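Local coordinates for protein Kcn28 (PDB 6J32) that adopts the two-domain GT-B fold and probably belongs to the glycosyltransferase-like proteins, its precise role being unassigned, at residues F107-L112 against I125-I130; N183-S188 against E205-F210. All coordinates share one frame; numbering follows the deposited sequence.

Interaction 1: F107-L112 against I125-I130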
loop_
_atom_site.group_PDB
_atom_site.type_symbol
_atom_site.label_atom_id
_atom_site.label_comp_id
_atom_site.label_asym_id
_atom_site.label_seq_id
_atom_site.Cartn_x
_atom_site.Cartn_y
_atom_site.Cartn_z
ATOM N N PHE B 107 -23.079 -8.160 15.393
ATOM C CA PHE B 107 -22.004 -7.304 14.907
ATOM C C PHE B 107 -21.296 -6.675 16.101
ATOM O O PHE B 107 -21.930 -5.986 16.909
ATOM C CB PHE B 107 -22.538 -6.212 13.978
ATOM C CG PHE B 107 -22.391 -6.526 12.513
ATOM C CD1 PHE B 107 -21.138 -6.604 11.929
ATOM C CD2 PHE B 107 -23.508 -6.695 11.712
ATOM C CE1 PHE B 107 -21.000 -6.878 10.580
ATOM C CE2 PHE B 107 -23.377 -6.967 10.360
ATOM C CZ PHE B 107 -22.123 -7.057 9.796
ATOM N N LEU B 108 -19.993 -6.916 16.212
ATOM C CA LEU B 108 -19.133 -6.212 17.153
ATOM C C LEU B 108 -18.354 -5.163 16.376
ATOM O O LEU B 108 -17.769 -5.471 15.332
ATOM C CB LEU B 108 -18.162 -7.169 17.840
ATOM C CG LEU B 108 -18.673 -8.396 18.594
ATOM C CD1 LEU B 108 -17.493 -9.113 19.220
ATOM C CD2 LEU B 108 -19.677 -7.999 19.659
ATOM N N TYR B 109 -18.323 -3.935 16.887
ATOM C CA TYR B 109 -17.666 -2.867 16.155
ATOM C C TYR B 109 -16.957 -1.913 17.100
ATOM O O TYR B 109 -17.501 -1.522 18.135
ATOM C CB TYR B 109 -18.669 -2.096 15.274
ATOM C CG TYR B 109 -19.758 -1.347 16.020
ATOM C CD1 TYR B 109 -20.928 -1.984 16.412
ATOM C CD2 TYR B 109 -19.622 0.004 16.312
ATOM C CE1 TYR B 109 -21.925 -1.298 17.083
ATOM C CE2 TYR B 109 -20.611 0.694 16.982
ATOM C CZ TYR B 109 -21.761 0.040 17.367
ATOM O OH TYR B 109 -22.748 0.731 18.039
ATOM N N ASP B 110 -15.742 -1.533 16.715
ATOM C CA ASP B 110 -14.997 -0.484 17.390
ATOM C C ASP B 110 -15.743 0.843 17.263
ATOM O O ASP B 110 -16.612 1.016 16.404
ATOM C CB ASP B 110 -13.603 -0.381 16.768
ATOM C CG ASP B 110 -12.772 0.733 17.356
ATOM O OD1 ASP B 110 -12.212 0.554 18.459
ATOM O OD2 ASP B 110 -12.695 1.798 16.709
ATOM N N VAL B 111 -15.399 1.793 18.142
ATOM C CA VAL B 111 -16.073 3.091 18.137
ATOM C C VAL B 111 -15.939 3.780 16.783
ATOM O O VAL B 111 -16.831 4.536 16.374
ATOM C CB VAL B 111 -15.535 3.984 19.272
ATOM C CG1 VAL B 111 -16.054 3.506 20.621
ATOM C CG2 VAL B 111 -14.015 3.996 19.264
ATOM N N LEU B 112 -14.848 3.534 16.060
ATOM C CA LEU B 112 -14.654 4.148 14.753
ATOM C C LEU B 112 -15.231 3.324 13.610
ATOM O O LEU B 112 -15.133 3.747 12.457
ATOM C CB LEU B 112 -13.163 4.396 14.486
ATOM C CG LEU B 112 -12.458 5.486 15.298
ATOM C CD1 LEU B 112 -11.027 5.659 14.820
ATOM C CD2 LEU B 112 -13.212 6.807 15.218
ATOM N N ILE B 125 -30.102 -6.965 12.936
ATOM C CA ILE B 125 -29.112 -7.782 13.635
ATOM C C ILE B 125 -28.641 -7.014 14.865
ATOM O O ILE B 125 -28.425 -5.796 14.781
ATOM C CB ILE B 125 -27.942 -8.133 12.702
ATOM C CG1 ILE B 125 -28.444 -8.949 11.511
ATOM C CG2 ILE B 125 -26.850 -8.890 13.446
ATOM C CD1 ILE B 125 -27.341 -9.433 10.593
ATOM N N PRO B 126 -28.481 -7.661 16.020
ATOM C CA PRO B 126 -27.972 -6.937 17.192
ATOM C C PRO B 126 -26.521 -6.526 16.994
ATOM O O PRO B 126 -25.728 -7.241 16.377
ATOM C CB PRO B 126 -28.124 -7.949 18.335
ATOM C CG PRO B 126 -28.163 -9.283 17.667
ATOM C CD PRO B 126 -28.829 -9.059 16.338
ATOM N N SER B 127 -26.181 -5.347 17.510
ATOM C CA SER B 127 -24.826 -4.829 17.419
ATOM C C SER B 127 -24.345 -4.405 18.800
ATOM O O SER B 127 -25.132 -3.969 19.644
ATOM C CB SER B 127 -24.731 -3.647 16.447
ATOM O OG SER B 127 -25.383 -2.508 16.970
ATOM N N ILE B 128 -23.041 -4.556 19.026
ATOM C CA ILE B 128 -22.403 -4.192 20.286
ATOM C C ILE B 128 -21.166 -3.365 19.968
ATOM O O ILE B 128 -20.296 -3.807 19.212
ATOM C CB ILE B 128 -22.023 -5.424 21.122
ATOM C CG1 ILE B 128 -23.264 -6.262 21.439
ATOM C CG2 ILE B 128 -21.337 -4.993 22.405
ATOM C CD1 ILE B 128 -22.961 -7.542 22.181
ATOM N N GLN B 129 -21.093 -2.170 20.539
ATOM C CA GLN B 129 -19.927 -1.314 20.384
ATOM C C GLN B 129 -18.819 -1.742 21.340
ATOM O O GLN B 129 -19.072 -2.050 22.509
ATOM C CB GLN B 129 -20.315 0.137 20.642
ATOM C CG GLN B 129 -19.203 1.138 20.448
ATOM C CD GLN B 129 -19.571 2.497 21.007
ATOM O OE1 GLN B 129 -19.582 2.693 22.221
ATOM N NE2 GLN B 129 -19.895 3.436 20.125
ATOM N N ILE B 130 -17.586 -1.766 20.832
ATOM C CA ILE B 130 -16.398 -2.093 21.614
ATOM C C ILE B 130 -15.568 -0.821 21.733
ATOM O O ILE B 130 -14.899 -0.410 20.780
ATOM C CB ILE B 130 -15.583 -3.228 20.982
ATOM C CG1 ILE B 130 -16.464 -4.444 20.688
ATOM C CG2 ILE B 130 -14.431 -3.619 21.894
ATOM C CD1 ILE B 130 -16.958 -5.165 21.936
#
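Tyr109 lays its ring over the backbone of Gln129 where two neighbouring parallel strands, 107-110 and 127-130, close a beta-alpha-beta crossover around helix 115-122 in the Rossmann-like N-terminal half of this GT-B fold. The strands run 26° apart. Their ladder steps from Phe107 N to Pro126 O (3.0 Å), then from Ile128 N to Phe107 O, from Tyr109 N to Ile128 O, and from Ile130 N to Tyr109 O (2.7 Å); the last step, Val111 N to Ile130 O, is weak. The Tyr109 ring swings over the neighbouring strand because CG stands between the backbone N and the carbonyl carbon (chi1 64°). From CB outward, CG and CD1 pass Ile128 O, 3.4 Å from CD1, and CE1 reaches Ile128 C and, at the ring edge, Ser127 OG. CZ and OH then rest against Gln129 CB, with CE2 alongside, while Gln129 CA sits over the ring face as a CH-pi donor, 3.8 Å from the centroid. Helix 115-122 touches this ring through Ala116 and Arg117. On the other side of the sheet, Leu108 and Ile128 lie side by side, CD2 of Leu108 being 3.8 Å from CB of Ile128, and Ile393 of helix 385-394 packs on both. Gln129, its CG anti to the backbone N (chi1 -177°), runs extended past the tyrosine; its amide OE1 bonds to Ser188 OG, and Val111 CG1 meets Gln129 CD at 3.7 Å.

Interaction 2: N183-S188 against E205-F210; sequences NLPERS and EKRFTF
Ser188 and Phe208 pair as a short parallel bridge at the end of the N-terminal Rossmann-like sheet, where Ser188 N donates to Arg207 O (3.0 Å) and Thr209 N to Ser188 O (2.9 Å). A water donates to the same Ser188 O and also hydrogen-bonds Thr209 OG1, joining carbonyl and hydroxyl beside the ladder. Before the strands pair, Arg207 reaches back across the 184-186 loop: CG starts anti to the backbone N (chi1 -166°), and a bend at chi3 (-67°) brings the edge of the guanidinium to Pro185 O. NH1 points at that carbonyl, near the guanidinium plane, though the modelled bond is too short for its length to be relied on. Leu184 crosses the arginine at about a right angle, its CG over the centre of one guanidinium face and its CD1 over the same group near NE. The carbonyl thus meets the guanidinium at its edge, and Leu184 covers one face. Phe208, on the same face of the sheet as Ser188, turns its CD2 toward Ser188 OG (3.4 Å), a hydroxyl already bonded to Gln129 OE1 of the next strand. Farther out, Pro185 crosses the phenyl ring at about a right angle, with CD 4.0 Å from CZ, and Asn183 O lies in the ring plane, 3.9 Å from the same CZ.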
loop_
_atom_site.group_PDB
_atom_site.type_symbol
_atom_site.label_atom_id
_atom_site.label_comp_id
_atom_site.label_asym_id
_atom_site.label_seq_id
_atom_site.Cartn_x
_atom_site.Cartn_y
_atom_site.Cartn_z
ATOM N N ASN B 183 -22.316 7.714 19.088
ATOM C CA ASN B 183 -22.074 7.938 20.508
ATOM C C ASN B 183 -23.175 7.414 21.424
ATOM O O ASN B 183 -23.047 7.539 22.644
ATOM C CB ASN B 183 -21.860 9.433 20.763
ATOM C CG ASN B 183 -20.699 9.988 19.969
ATOM O OD1 ASN B 183 -19.606 9.423 19.975
ATOM N ND2 ASN B 183 -20.935 11.085 19.256
ATOM N N LEU B 184 -24.242 6.828 20.884
ATOM C CA LEU B 184 -25.315 6.237 21.688
ATOM C C LEU B 184 -25.650 4.851 21.143
ATOM O O LEU B 184 -26.713 4.640 20.549
ATOM C CB LEU B 184 -26.548 7.142 21.693
ATOM C CG LEU B 184 -27.692 6.875 22.673
ATOM C CD1 LEU B 184 -27.283 7.248 24.087
ATOM C CD2 LEU B 184 -28.947 7.635 22.261
ATOM N N PRO B 185 -24.754 3.883 21.319
ATOM C CA PRO B 185 -25.008 2.534 20.802
ATOM C C PRO B 185 -26.130 1.843 21.565
ATOM O O PRO B 185 -26.553 2.270 22.638
ATOM C CB PRO B 185 -23.669 1.822 21.001
ATOM C CG PRO B 185 -23.049 2.534 22.151
ATOM C CD PRO B 185 -23.455 3.970 22.008
ATOM N N GLU B 186 -26.627 0.753 20.977
ATOM C CA GLU B 186 -27.595 -0.086 21.677
ATOM C C GLU B 186 -26.973 -0.659 22.939
ATOM O O GLU B 186 -27.492 -0.485 24.046
ATOM C CB GLU B 186 -28.062 -1.227 20.770
ATOM C CG GLU B 186 -28.740 -0.809 19.485
ATOM C CD GLU B 186 -28.978 -1.988 18.556
ATOM O OE1 GLU B 186 -29.426 -1.765 17.412
ATOM O OE2 GLU B 186 -28.687 -3.137 18.959
ATOM N N ARG B 187 -25.845 -1.342 22.781
ATOM C CA ARG B 187 -25.079 -1.920 23.871
ATOM C C ARG B 187 -23.614 -1.615 23.598
ATOM O O ARG B 187 -23.199 -1.514 22.442
ATOM C CB ARG B 187 -25.308 -3.437 23.981
ATOM C CG ARG B 187 -26.732 -3.864 23.630
ATOM C CD ARG B 187 -27.101 -5.226 24.185
ATOM N NE ARG B 187 -28.527 -5.505 24.016
ATOM C CZ ARG B 187 -29.473 -5.175 24.893
ATOM N NH1 ARG B 187 -29.152 -4.546 26.016
ATOM N NH2 ARG B 187 -30.742 -5.474 24.647
ATOM N N SER B 188 -22.840 -1.429 24.663
ATOM C CA SER B 188 -21.441 -1.068 24.499
ATOM C C SER B 188 -20.601 -1.731 25.578
ATOM O O SER B 188 -21.010 -1.809 26.740
ATOM C CB SER B 188 -21.254 0.454 24.541
ATOM O OG SER B 188 -19.883 0.802 24.535
ATOM N N GLU B 205 -25.127 3.067 32.617
ATOM C CA GLU B 205 -24.641 1.693 32.568
ATOM C C GLU B 205 -25.726 0.694 32.206
ATOM O O GLU B 205 -25.449 -0.509 32.160
ATOM C CB GLU B 205 -23.992 1.309 33.899
ATOM C CG GLU B 205 -22.708 2.074 34.149
ATOM C CD GLU B 205 -21.963 1.601 35.370
ATOM O OE1 GLU B 205 -21.879 0.375 35.591
ATOM O OE2 GLU B 205 -21.457 2.463 36.113
ATOM N N LYS B 206 -26.949 1.158 31.949
ATOM C CA LYS B 206 -27.902 0.324 31.230
ATOM C C LYS B 206 -27.409 0.068 29.815
ATOM O O LYS B 206 -27.709 -0.977 29.224
ATOM C CB LYS B 206 -29.275 1.003 31.218
ATOM C CG LYS B 206 -30.428 0.121 31.675
ATOM C CD LYS B 206 -31.450 0.898 32.507
ATOM C CE LYS B 206 -31.814 2.244 31.884
ATOM N NZ LYS B 206 -31.029 3.374 32.471
ATOM N N ARG B 207 -26.647 1.013 29.266
ATOM C CA ARG B 207 -26.133 0.991 27.905
ATOM C C ARG B 207 -24.659 0.601 27.834
ATOM O O ARG B 207 -24.287 -0.286 27.061
ATOM C CB ARG B 207 -26.354 2.371 27.278
ATOM C CG ARG B 207 -26.182 2.433 25.793
ATOM C CD ARG B 207 -26.375 3.860 25.310
ATOM N NE ARG B 207 -27.754 4.308 25.493
ATOM C CZ ARG B 207 -28.780 3.892 24.757
ATOM N NH1 ARG B 207 -28.590 3.006 23.788
ATOM N NH2 ARG B 207 -29.999 4.355 24.993
ATOM N N PHE B 208 -23.809 1.237 28.638
ATOM C CA PHE B 208 -22.377 0.968 28.641
ATOM C C PHE B 208 -22.016 0.040 29.794
ATOM O O PHE B 208 -22.538 0.183 30.903
ATOM C CB PHE B 208 -21.572 2.267 28.761
ATOM C CG PHE B 208 -21.856 3.277 27.674
ATOM C CD1 PHE B 208 -22.905 4.178 27.798
ATOM C CD2 PHE B 208 -21.057 3.342 26.544
ATOM C CE1 PHE B 208 -23.163 5.115 26.806
ATOM C CE2 PHE B 208 -21.308 4.275 25.551
ATOM C CZ PHE B 208 -22.364 5.162 25.682
ATOM N N THR B 209 -21.118 -0.909 29.534
ATOM C CA THR B 209 -20.620 -1.814 30.564
ATOM C C THR B 209 -19.113 -1.651 30.693
ATOM O O THR B 209 -18.380 -1.854 29.719
ATOM C CB THR B 209 -20.960 -3.272 30.243
ATOM O OG1 THR B 209 -22.384 -3.440 30.209
ATOM C CG2 THR B 209 -20.370 -4.190 31.307
ATOM N N PHE B 210 -18.653 -1.305 31.896
ATOM C CA PHE B 210 -17.224 -1.189 32.168
ATOM C C PHE B 210 -16.655 -2.585 32.388
ATOM O O PHE B 210 -16.980 -3.251 33.375
ATOM C CB PHE B 210 -16.976 -0.287 33.374
ATOM C CG PHE B 210 -17.421 1.133 33.161
ATOM C CD1 PHE B 210 -16.764 1.947 32.252
ATOM C CD2 PHE B 210 -18.491 1.654 33.872
ATOM C CE1 PHE B 210 -17.173 3.251 32.046
ATOM C CE2 PHE B 210 -18.903 2.962 33.674
ATOM C CZ PHE B 210 -18.245 3.761 32.759
HETATM O O HOH W 1 -23.405 -3.723 27.373
#

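From the N terminus, the chain enters the first sheet and reaches strand 106-110; interaction 1 closes when helix 115-122 returns it to strand 127-131 alongside. After several helices, strand 187-190 joins the other edge of 127-131, and interaction 2 closes the helix-free excursion that brings 208-210 to the end of the sheet. The two closures follow in series, neither nesting nor crossing. Each pairs two adjacent strands, and the junction of 127-131 with 187-190 connects the two pairs. Gln129 joins them directly: its N lies 2.9 Å from Arg187 O, probably a hydrogen bond, while Tyr109 OH packs on Pro185 CB at 3.3 Å.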